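Local coordinates for protein allantoin racemase (Pseudomonas fluorescens, PDB 5LG5) that racemises allantoin and probably also interconverts the D and L forms of 5-monosubstituted hydantoins, at residues 79-84 and 223-228. Residues are numbered along the deposited sequence; the frame is centred on the assembly and turned at random.
Sequences HGREGL and RTYATP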
loop_
_atom_site.group_PDB
_atom_site.type_symbol
_atom_site.label_atom_id
_atom_site.label_comp_id
_atom_site.label_asym_id
_atom_site.label_seq_id
_atom_site.Cartn_x
_atom_site.Cartn_y
_atom_site.Cartn_z
ATOM N N HIS E 79 -6.017 15.707 16.475
ATOM C CA HIS E 79 -7.195 15.740 15.647
ATOM C C HIS E 79 -7.709 17.161 15.546
ATOM O O HIS E 79 -7.283 18.049 16.298
ATOM C CB HIS E 79 -8.280 14.871 16.264
ATOM C CG HIS E 79 -8.003 13.402 16.185
ATOM N ND1 HIS E 79 -7.988 12.713 15.001
ATOM C CD2 HIS E 79 -7.776 12.484 17.165
ATOM C CE1 HIS E 79 -7.743 11.429 15.238
ATOM N NE2 HIS E 79 -7.612 11.273 16.540
ATOM N N GLY E 80 -8.631 17.367 14.608
ATOM C CA GLY E 80 -9.424 18.576 14.567
ATOM C C GLY E 80 -9.353 19.404 13.302
ATOM O O GLY E 80 -10.310 20.113 12.986
ATOM N N ARG E 81 -8.248 19.297 12.567
ATOM C CA ARG E 81 -8.052 20.098 11.361
ATOM C C ARG E 81 -9.258 20.046 10.420
ATOM O O ARG E 81 -9.722 21.079 9.939
ATOM C CB ARG E 81 -6.793 19.662 10.595
ATOM C CG ARG E 81 -6.818 20.115 9.127
ATOM C CD ARG E 81 -5.632 19.658 8.334
ATOM N NE ARG E 81 -5.512 18.199 8.275
ATOM C CZ ARG E 81 -6.262 17.391 7.531
ATOM N NH1 ARG E 81 -7.233 17.866 6.763
ATOM N NH2 ARG E 81 -6.032 16.086 7.549
ATOM N N GLU E 82 -9.766 18.839 10.178
ATOM C CA GLU E 82 -10.862 18.648 9.235
ATOM C C GLU E 82 -12.113 19.392 9.671
ATOM O O GLU E 82 -12.854 19.895 8.835
ATOM C CB GLU E 82 -11.199 17.163 9.069
ATOM C CG GLU E 82 -10.055 16.260 8.635
ATOM C CD GLU E 82 -9.395 15.551 9.810
ATOM O OE1 GLU E 82 -9.328 16.132 10.920
ATOM O OE2 GLU E 82 -9.002 14.377 9.634
ATOM N N GLY E 83 -12.327 19.467 10.981
ATOM C CA GLY E 83 -13.458 20.196 11.536
ATOM C C GLY E 83 -13.347 21.679 11.253
ATOM O O GLY E 83 -14.315 22.317 10.816
ATOM N N LEU E 84 -12.164 22.234 11.507
ATOM C CA LEU E 84 -11.904 23.640 11.175
ATOM C C LEU E 84 -12.172 23.891 9.698
ATOM O O LEU E 84 -12.772 24.904 9.335
ATOM C CB LEU E 84 -10.452 24.022 11.468
ATOM C CG LEU E 84 -10.045 24.806 12.728
ATOM C CD1 LEU E 84 -11.231 25.175 13.609
ATOM C CD2 LEU E 84 -8.967 24.061 13.505
ATOM N N ARG E 223 -17.086 19.028 -1.034
ATOM C CA ARG E 223 -17.521 17.717 -0.566
ATOM C C ARG E 223 -17.237 17.521 0.909
ATOM O O ARG E 223 -18.062 17.874 1.756
ATOM C CB ARG E 223 -16.870 16.594 -1.394
ATOM C CG ARG E 223 -17.571 15.238 -1.269
ATOM C CD ARG E 223 -16.688 14.123 -1.788
ATOM N NE ARG E 223 -17.343 12.814 -1.848
ATOM C CZ ARG E 223 -16.685 11.658 -1.826
ATOM N NH1 ARG E 223 -15.366 11.647 -1.714
ATOM N NH2 ARG E 223 -17.349 10.506 -1.889
ATOM N N THR E 224 -16.075 16.944 1.201
ATOM C CA THR E 224 -15.706 16.585 2.559
ATOM C C THR E 224 -15.769 17.771 3.512
ATOM O O THR E 224 -16.277 17.640 4.630
ATOM C CB THR E 224 -14.293 16.004 2.599
ATOM O OG1 THR E 224 -14.196 14.944 1.643
ATOM C CG2 THR E 224 -13.954 15.492 3.983
ATOM N N TYR E 225 -15.316 18.932 3.039
ATOM C CA TYR E 225 -15.193 20.115 3.892
ATOM C C TYR E 225 -16.243 21.182 3.621
ATOM O O TYR E 225 -16.056 22.357 3.930
ATOM C CB TYR E 225 -13.783 20.687 3.780
ATOM C CG TYR E 225 -12.767 19.631 4.113
ATOM C CD1 TYR E 225 -12.850 18.918 5.304
ATOM C CD2 TYR E 225 -11.767 19.304 3.223
ATOM C CE1 TYR E 225 -11.948 17.935 5.602
ATOM C CE2 TYR E 225 -10.852 18.315 3.517
ATOM C CZ TYR E 225 -10.953 17.638 4.703
ATOM O OH TYR E 225 -10.047 16.650 5.010
ATOM N N ALA E 226 -17.350 20.759 3.033
ATOM C CA ALA E 226 -18.498 21.633 2.855
ATOM C C ALA E 226 -18.944 22.190 4.208
ATOM O O ALA E 226 -18.684 21.591 5.259
ATOM C CB ALA E 226 -19.643 20.876 2.193
ATOM N N THR E 227 -19.612 23.339 4.176
ATOM C CA THR E 227 -20.181 23.935 5.379
ATOM C C THR E 227 -21.022 22.893 6.124
ATOM O O THR E 227 -21.732 22.109 5.486
ATOM C CB THR E 227 -21.075 25.123 4.994
ATOM O OG1 THR E 227 -20.301 26.071 4.243
ATOM C CG2 THR E 227 -21.640 25.794 6.229
ATOM N N PRO E 228 -20.909 22.833 7.467
ATOM C CA PRO E 228 -21.789 21.857 8.115
ATOM C C PRO E 228 -23.237 22.150 7.760
ATOM O O PRO E 228 -23.603 23.323 7.610
ATOM C CB PRO E 228 -21.534 22.085 9.610
ATOM C CG PRO E 228 -20.109 22.636 9.662
ATOM C CD PRO E 228 -19.994 23.491 8.423
#
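Tyr225 reaches from a C-terminal loop onto the first turn of helix 81-87, bringing ring atom CE1 against Glu82 and its hydroxyl beside Arg81. The helix belongs to the half of this Asp/Glu racemase fold built on the parallel sheet of strands 31-35, 2-7, 70-74 and 92-94; Gly80 is its N-cap. The loop turns through a type I beta turn from Arg223 to Ala226, and the example illustrates how one aromatic side chain can carry a contact with no hydrogen bond between residues 79-84 and 223-228; farther along the helix, Pro228 packs on Glu86 and Leu87. CE1 of Tyr225 meets CB of Glu82 at 3.6 Å, an oblique approach, while CD1 of Tyr225 lies 3.7 Å from the carbonyl O of Glu82. With chi1 at -56°, Glu82 CG stands beside its backbone N, 3.6 Å from Tyr225 OH, and a bend at chi2 leads the carboxylate away to Arg126 and to Tyr51 of a second subunit. On one face of the ring, Thr224 CG2 sits toward the rim. Were Tyr225 replaced by an alanine, the aliphatic part of Glu82 would probably lose its aromatic neighbour and a gap would open between loop and helix. Arg81 bends at chi3, its NE paired with Glu97 and its NH1 bonded to Gln85, which helps hold the guanidinium in place; its plane stands nearly perpendicular to the tyrosine ring, 83° between them. The Glu82 carboxylate carbon CD lies over one guanidinium face, whereas Tyr225 OH comes in at the edge, in plane, 3.5 Å from Arg81 NH1.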